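Local coordinates for LEOA (Escherichia coli, PDB 4AUR), which is a bacterial dynamin from enterotoxigenic Escherichia coli that probably binds and hydrolyses GTP, at residues S311-Q316 and S393-R398; R398-S403 and A439-I444. All blocks are in the same frame, centred on the assembly; numbering follows the deposited sequence.

Contacts 1 and 2 lie in series along helix 368-408, which meets helix 275-343 in the first and helix 430-447 in the second. Their centres are about 11 Å apart, and R398 ends one segment and begins the next. Between them stands I444 of contact 2: its CD1 comes within 3.3 Å of CG2 of I396 in contact 1, and its CG2 lies 3.6 Å from OG1 of T397. Both contacts fall in the dynamin-like helical domain, about 28 and 24 Å from centre of contact to centre of chain, and join parts of the helical bundle rather than the sheet-containing GTPase domain with its probable P-loop.

Contact 1: residues S311-Q316 and S393-R398; sequences SNDIKQ and SDDITR
With CG anti to the carbonyl carbon (chi1 -72°), the carboxylate of D313 leans out from helix 275-343, while D395 on helix 368-408 sends its CG anti to the backbone N (chi1 -167°) to meet it. The two side chains cross at about a right angle. Their closest approach is between single oxygens, OD2 of D313 and OD2 of D395, 2.8 Å apart. The carboxylate planes are turned 56° from each other. OD2 of D313 also comes to 3.8 Å from CB of D395. Such a pairing of acids would be less costly if one of them held a proton. R309, one helical turn before D313, forms a salt bridge through its NE with OD2 of D395, the same oxygen that faces D313, which would partly offset the negative charge.

Both residues belong to the long-helix bundle of the dynamin-like helical domain, where their CA atoms stand 8.2 Å apart. This meeting of acids lies at the surface of the bundle, beside buried I314 and I396. I314, next to D313, packs on I532 and E536 of helix 530-544; I396, next to D395, packs on I444 of helix 430-447. L392, one turn before I396 on helix 368-408, touches both D313 and I314.

Contact 2: residues R398-S403 and A439-I444; sequences RQLSSS and AARDTI
Apolar packing between L400 and the residues A440 and R441 of helix 430-447 forms the inner part of this contact. L400 directs its CD1 onto the backbone of the opposing helix, 3.6 Å from CA of R441, and the same methyl lies 3.7 Å from CB of R441. CB of A440 is farther off, 4.4 Å from CD1 of L400. L542 of helix 530-544 touches both L400 and A440. In this part of the dynamin-like helical domain, helices 368-408 and 430-447 run nearly antiparallel, the axes of the short segments 9.9 Å apart.

The polar part of the contact lies to one side of this packing. The chain of R441 leaves with CG anti to the backbone N (chi1 -165°) and bends at chi3 (68°), which turns its guanidinium back to S401. NH1 of R441 donates to OG of S401 at 2.8 Å. The bond is fairly straight, 162° at the hydrogen, and the hydroxyl sits at the guanidinium edge, close to its plane. That OG in turn donates to the carbonyl of T397, so it accepts from helix 430-447 and donates within its own helix. The same hydroxyl oxygen of S401 lies 3.2 Å from CD of R441. E404 gives R441 a long, weak ion pair. Away from this interface, K302 of helix 275-343 bonds to OG of S402 and O of Q399, tying helix 368-408 to a third helix.

Contact 1: residues S311-Q316 and S393-R398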
ATOM      1  N   SER A 311      26.057  -3.598   4.107  1.00 28.02           N
ATOM      2  CA  SER A 311      27.353  -3.769   3.453  1.00 28.68           C
ATOM      3  C   SER A 311      28.156  -2.490   3.571  1.00 28.54           C
ATOM      4  O   SER A 311      29.372  -2.537   3.678  1.00 28.81           O
ATOM      5  CB  SER A 311      27.173  -4.190   2.002  1.00 30.61           C
ATOM      6  OG  SER A 311      26.302  -5.326   1.946  1.00 33.22           O
ATOM      7  N   ASN A 312      27.478  -1.353   3.611  1.00 29.19           N
ATOM      8  CA  ASN A 312      28.145  -0.102   3.959  1.00 32.46           C
ATOM      9  C   ASN A 312      28.722  -0.061   5.353  1.00 29.23           C
ATOM     10  O   ASN A 312      29.827   0.382   5.529  1.00 28.62           O
ATOM     11  CB  ASN A 312      27.180   1.064   3.824  1.00 35.98           C
ATOM     12  CG  ASN A 312      26.906   1.396   2.386  1.00 40.99           C
ATOM     13  OD1 ASN A 312      27.656   0.957   1.482  1.00 43.13           O
ATOM     14  ND2 ASN A 312      25.832   2.163   2.144  1.00 43.30           N
ATOM     15  N   ASP A 313      27.923  -0.476   6.331  1.00 28.53           N
ATOM     16  CA  ASP A 313      28.337  -0.605   7.729  1.00 27.41           C
ATOM     17  C   ASP A 313      29.572  -1.430   7.882  1.00 26.36           C
ATOM     18  O   ASP A 313      30.470  -1.094   8.635  1.00 26.34           O
ATOM     19  CB  ASP A 313      27.258  -1.307   8.531  1.00 26.56           C
ATOM     20  CG  ASP A 313      26.062  -0.445   8.756  1.00 27.04           C
ATOM     21  OD1 ASP A 313      26.153   0.760   8.408  1.00 26.85           O
ATOM     22  OD2 ASP A 313      25.047  -0.967   9.274  1.00 25.20           O
ATOM     23  N   ILE A 314      29.594  -2.536   7.169  1.00 25.18           N
ATOM     24  CA  ILE A 314      30.731  -3.413   7.182  1.00 24.42           C
ATOM     25  C   ILE A 314      31.950  -2.738   6.585  1.00 22.85           C
ATOM     26  O   ILE A 314      33.012  -2.885   7.081  1.00 23.12           O
ATOM     27  CB  ILE A 314      30.366  -4.708   6.453  1.00 24.36           C
ATOM     28  CG1 ILE A 314      29.401  -5.479   7.333  1.00 23.14           C
ATOM     29  CG2 ILE A 314      31.596  -5.556   6.147  1.00 24.71           C
ATOM     30  CD1 ILE A 314      28.782  -6.643   6.623  1.00 24.21           C
ATOM     31  N   LYS A 315      31.768  -1.971   5.537  1.00 24.03           N
ATOM     32  CA  LYS A 315      32.839  -1.246   4.896  1.00 24.76           C
ATOM     33  C   LYS A 315      33.438  -0.247   5.847  1.00 26.24           C
ATOM     34  O   LYS A 315      34.662  -0.175   6.001  1.00 26.56           O
ATOM     35  CB  LYS A 315      32.298  -0.520   3.673  1.00 26.93           C
ATOM     36  CG  LYS A 315      33.360  -0.144   2.660  1.00 30.09           C
ATOM     37  CD  LYS A 315      32.871   0.985   1.766  1.00 31.53           C
ATOM     38  CE  LYS A 315      33.915   1.363   0.724  1.00 35.10           C
ATOM     39  NZ  LYS A 315      33.399   2.401  -0.228  1.00 36.56           N
ATOM     40  N   GLN A 316      32.568   0.520   6.496  1.00 28.08           N
ATOM     41  CA  GLN A 316      32.999   1.586   7.376  1.00 30.48           C
ATOM     42  C   GLN A 316      33.669   0.996   8.590  1.00 29.19           C
ATOM     43  O   GLN A 316      34.724   1.444   9.000  1.00 32.40           O
ATOM     44  CB  GLN A 316      31.823   2.451   7.799  1.00 34.45           C
ATOM     45  CG  GLN A 316      31.151   3.172   6.636  1.00 38.49           C
ATOM     46  CD  GLN A 316      32.064   4.168   5.957  1.00 42.69           C
ATOM     47  OE1 GLN A 316      32.780   4.921   6.628  1.00 50.57           O
ATOM     48  NE2 GLN A 316      32.044   4.185   4.620  1.00 45.68           N
ATOM     49  N   SER A 393      26.972  -4.800  14.861  1.00 27.60           N
ATOM     50  CA  SER A 393      25.959  -5.766  15.239  1.00 26.66           C
ATOM     51  C   SER A 393      24.707  -5.043  15.685  1.00 29.10           C
ATOM     52  O   SER A 393      23.617  -5.457  15.355  1.00 29.72           O
ATOM     53  CB  SER A 393      26.468  -6.646  16.377  1.00 26.89           C
ATOM     54  OG  SER A 393      25.421  -7.300  17.072  1.00 26.52           O
ATOM     55  N   ASP A 394      24.855  -3.951  16.418  1.00 31.26           N
ATOM     56  CA  ASP A 394      23.694  -3.220  16.903  1.00 35.05           C
ATOM     57  C   ASP A 394      22.871  -2.533  15.797  1.00 33.83           C
ATOM     58  O   ASP A 394      21.666  -2.309  15.960  1.00 31.06           O
ATOM     59  CB  ASP A 394      24.096  -2.218  18.000  1.00 39.46           C
ATOM     60  CG  ASP A 394      24.495  -2.910  19.316  1.00 47.37           C
ATOM     61  OD1 ASP A 394      24.385  -4.166  19.413  1.00 49.16           O
ATOM     62  OD2 ASP A 394      24.922  -2.197  20.257  1.00 55.73           O
ATOM     63  N   ASP A 395      23.490  -2.193  14.677  1.00 33.53           N
ATOM     64  CA  ASP A 395      22.711  -1.565  13.624  1.00 34.75           C
ATOM     65  C   ASP A 395      22.008  -2.609  12.801  1.00 31.64           C
ATOM     66  O   ASP A 395      20.841  -2.492  12.501  1.00 30.56           O
ATOM     67  CB  ASP A 395      23.541  -0.708  12.699  1.00 37.18           C
ATOM     68  CG  ASP A 395      22.675   0.152  11.825  1.00 39.21           C
ATOM     69  OD1 ASP A 395      21.707   0.715  12.372  1.00 41.50           O
ATOM     70  OD2 ASP A 395      22.931   0.253  10.607  1.00 44.06           O
ATOM     71  N   ILE A 396      22.730  -3.641  12.431  1.00 30.08           N
ATOM     72  CA  ILE A 396      22.109  -4.747  11.756  1.00 28.37           C
ATOM     73  C   ILE A 396      20.932  -5.218  12.590  1.00 28.43           C
ATOM     74  O   ILE A 396      19.834  -5.372  12.094  1.00 28.76           O
ATOM     75  CB  ILE A 396      23.098  -5.888  11.541  1.00 26.57           C
ATOM     76  CG1 ILE A 396      24.117  -5.471  10.495  1.00 26.08           C
ATOM     77  CG2 ILE A 396      22.349  -7.127  11.083  1.00 27.45           C
ATOM     78  CD1 ILE A 396      25.298  -6.393  10.385  1.00 27.83           C
ATOM     79  N   THR A 397      21.178  -5.408  13.873  1.00 30.17           N
ATOM     80  CA  THR A 397      20.198  -5.943  14.793  1.00 30.59           C
ATOM     81  C   THR A 397      19.054  -4.966  14.977  1.00 31.46           C
ATOM     82  O   THR A 397      17.922  -5.367  15.114  1.00 34.09           O
ATOM     83  CB  THR A 397      20.902  -6.337  16.116  1.00 31.58           C
ATOM     84  OG1 THR A 397      21.515  -7.613  15.927  1.00 30.67           O
ATOM     85  CG2 THR A 397      19.968  -6.392  17.302  1.00 32.68           C
ATOM     86  N   ARG A 398      19.316  -3.679  14.946  1.00 33.70           N
ATOM     87  CA  ARG A 398      18.214  -2.741  15.077  1.00 38.35           C
ATOM     88  C   ARG A 398      17.257  -2.779  13.862  1.00 36.39           C
ATOM     89  O   ARG A 398      16.036  -2.734  14.020  1.00 39.17           O
ATOM     90  CB  ARG A 398      18.730  -1.314  15.329  1.00 43.79           C
ATOM     91  CG  ARG A 398      17.641  -0.265  15.189  1.00 50.30           C
ATOM     92  CD  ARG A 398      17.918   1.053  15.896  1.00 58.67           C
ATOM     93  NE  ARG A 398      16.654   1.777  16.070  1.00 63.93           N
ATOM     94  CZ  ARG A 398      16.510   2.918  16.734  1.00 68.19           C
ATOM     95  NH1 ARG A 398      17.560   3.509  17.299  1.00 66.03           N
ATOM     96  NH2 ARG A 398      15.305   3.472  16.830  1.00 71.46           N
TER

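Contact 2: residues R398-S403 and A439-I444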
ATOM      1  N   ARG A 398      19.316  -3.679  14.946  1.00 33.70           N
ATOM      2  CA  ARG A 398      18.214  -2.741  15.077  1.00 38.35           C
ATOM      3  C   ARG A 398      17.257  -2.779  13.862  1.00 36.39           C
ATOM      4  O   ARG A 398      16.036  -2.734  14.020  1.00 39.17           O
ATOM      5  CB  ARG A 398      18.730  -1.314  15.329  1.00 43.79           C
ATOM      6  CG  ARG A 398      17.641  -0.265  15.189  1.00 50.30           C
ATOM      7  CD  ARG A 398      17.918   1.053  15.896  1.00 58.67           C
ATOM      8  NE  ARG A 398      16.654   1.777  16.070  1.00 63.93           N
ATOM      9  CZ  ARG A 398      16.510   2.918  16.734  1.00 68.19           C
ATOM     10  NH1 ARG A 398      17.560   3.509  17.299  1.00 66.03           N
ATOM     11  NH2 ARG A 398      15.305   3.472  16.830  1.00 71.46           N
ATOM     12  N   GLN A 399      17.823  -2.838  12.664  1.00 33.35           N
ATOM     13  CA  GLN A 399      17.058  -2.795  11.425  1.00 31.67           C
ATOM     14  C   GLN A 399      16.264  -4.083  11.153  1.00 30.89           C
ATOM     15  O   GLN A 399      15.128  -4.042  10.691  1.00 28.49           O
ATOM     16  CB  GLN A 399      18.011  -2.553  10.261  1.00 30.72           C
ATOM     17  CG  GLN A 399      18.670  -1.203  10.280  1.00 30.59           C
ATOM     18  CD  GLN A 399      17.719  -0.094  10.649  1.00 31.54           C
ATOM     19  OE1 GLN A 399      16.649   0.049  10.073  1.00 30.99           O
ATOM     20  NE2 GLN A 399      18.120   0.713  11.612  1.00 33.15           N
ATOM     21  N   LEU A 400      16.884  -5.223  11.425  1.00 30.43           N
ATOM     22  CA  LEU A 400      16.194  -6.511  11.363  1.00 29.71           C
ATOM     23  C   LEU A 400      14.973  -6.502  12.259  1.00 31.25           C
ATOM     24  O   LEU A 400      13.930  -7.062  11.923  1.00 34.29           O
ATOM     25  CB  LEU A 400      17.114  -7.615  11.845  1.00 27.19           C
ATOM     26  CG  LEU A 400      18.258  -7.932  10.926  1.00 26.84           C
ATOM     27  CD1 LEU A 400      19.012  -9.130  11.465  1.00 26.90           C
ATOM     28  CD2 LEU A 400      17.746  -8.190   9.525  1.00 26.90           C
ATOM     29  N   SER A 401      15.114  -5.880  13.418  1.00 31.45           N
ATOM     30  CA  SER A 401      14.039  -5.856  14.364  1.00 32.44           C
ATOM     31  C   SER A 401      12.930  -4.941  13.920  1.00 31.70           C
ATOM     32  O   SER A 401      11.800  -5.138  14.321  1.00 35.61           O
ATOM     33  CB  SER A 401      14.558  -5.465  15.741  1.00 33.32           C
ATOM     34  OG  SER A 401      15.368  -6.520  16.228  1.00 35.34           O
ATOM     35  N   SER A 402      13.231  -3.933  13.115  1.00 29.82           N
ATOM     36  CA  SER A 402      12.169  -3.032  12.667  1.00 29.35           C
ATOM     37  C   SER A 402      11.431  -3.612  11.457  1.00 28.43           C
ATOM     38  O   SER A 402      10.327  -3.200  11.165  1.00 28.50           O
ATOM     39  CB  SER A 402      12.710  -1.642  12.351  1.00 27.34           C
ATOM     40  OG  SER A 402      13.666  -1.740  11.330  1.00 29.15           O
ATOM     41  N   SER A 403      12.059  -4.531  10.739  1.00 28.39           N
ATOM     42  CA  SER A 403      11.367  -5.287   9.725  1.00 29.56           C
ATOM     43  C   SER A 403      10.427  -6.280  10.410  1.00 30.77           C
ATOM     44  O   SER A 403       9.258  -6.362  10.063  1.00 30.57           O
ATOM     45  CB  SER A 403      12.348  -6.020   8.821  1.00 28.89           C
ATOM     46  OG  SER A 403      13.195  -5.109   8.155  1.00 29.56           O
ATOM     47  N   ALA A 439      15.911 -15.580  12.419  1.00 35.48           N
ATOM     48  CA  ALA A 439      17.015 -16.508  12.480  1.00 33.19           C
ATOM     49  C   ALA A 439      18.304 -15.806  12.063  1.00 32.51           C
ATOM     50  O   ALA A 439      19.383 -16.203  12.464  1.00 33.21           O
ATOM     51  CB  ALA A 439      16.750 -17.701  11.591  1.00 33.54           C
ATOM     52  N   ALA A 440      18.210 -14.763  11.255  1.00 31.28           N
ATOM     53  CA  ALA A 440      19.407 -14.015  10.908  1.00 31.14           C
ATOM     54  C   ALA A 440      19.819 -13.117  12.068  1.00 31.63           C
ATOM     55  O   ALA A 440      21.000 -12.943  12.322  1.00 32.71           O
ATOM     56  CB  ALA A 440      19.188 -13.188   9.662  1.00 30.73           C
ATOM     57  N   ARG A 441      18.842 -12.536  12.753  1.00 30.02           N
ATOM     58  CA  ARG A 441      19.106 -11.752  13.930  1.00 30.48           C
ATOM     59  C   ARG A 441      19.613 -12.632  15.071  1.00 31.88           C
ATOM     60  O   ARG A 441      20.360 -12.178  15.906  1.00 31.34           O
ATOM     61  CB  ARG A 441      17.848 -11.011  14.373  1.00 30.95           C
ATOM     62  CG  ARG A 441      18.128  -9.905  15.365  1.00 33.82           C
ATOM     63  CD  ARG A 441      16.868  -9.329  15.969  1.00 35.43           C
ATOM     64  NE  ARG A 441      16.215 -10.305  16.838  1.00 37.67           N
ATOM     65  CZ  ARG A 441      15.088 -10.083  17.510  1.00 36.82           C
ATOM     66  NH1 ARG A 441      14.495  -8.907  17.429  1.00 35.03           N
ATOM     67  NH2 ARG A 441      14.552 -11.045  18.262  1.00 36.76           N
ATOM     68  N   ASP A 442      19.188 -13.884  15.117  1.00 34.22           N
ATOM     69  CA  ASP A 442      19.657 -14.791  16.150  1.00 38.24           C
ATOM     70  C   ASP A 442      21.099 -15.197  15.923  1.00 37.65           C
ATOM     71  O   ASP A 442      21.887 -15.170  16.861  1.00 39.58           O
ATOM     72  CB  ASP A 442      18.782 -16.043  16.245  1.00 41.09           C
ATOM     73  CG  ASP A 442      17.608 -15.853  17.175  1.00 45.43           C
ATOM     74  OD1 ASP A 442      17.436 -14.716  17.691  1.00 47.08           O
ATOM     75  OD2 ASP A 442      16.858 -16.841  17.383  1.00 51.52           O
ATOM     76  N   THR A 443      21.433 -15.573  14.689  1.00 33.39           N
ATOM     77  CA  THR A 443      22.787 -15.916  14.352  1.00 31.87           C
ATOM     78  C   THR A 443      23.721 -14.759  14.657  1.00 31.83           C
ATOM     79  O   THR A 443      24.851 -14.981  15.029  1.00 34.34           O
ATOM     80  CB  THR A 443      22.903 -16.310  12.880  1.00 31.25           C
ATOM     81  OG1 THR A 443      21.938 -17.319  12.619  1.00 33.00           O
ATOM     82  CG2 THR A 443      24.280 -16.862  12.554  1.00 29.93           C
ATOM     83  N   ILE A 444      23.239 -13.532  14.551  1.00 31.79           N
ATOM     84  CA  ILE A 444      24.068 -12.357  14.831  1.00 33.52           C
ATOM     85  C   ILE A 444      24.223 -12.045  16.313  1.00 37.80           C
ATOM     86  O   ILE A 444      25.266 -11.543  16.737  1.00 36.99           O
ATOM     87  CB  ILE A 444      23.531 -11.131  14.078  1.00 31.90           C
ATOM     88  CG1 ILE A 444      23.859 -11.332  12.595  1.00 30.66           C
ATOM     89  CG2 ILE A 444      24.095  -9.824  14.635  1.00 31.18           C
ATOM     90  CD1 ILE A 444      23.459 -10.204  11.695  1.00 31.11           C
TER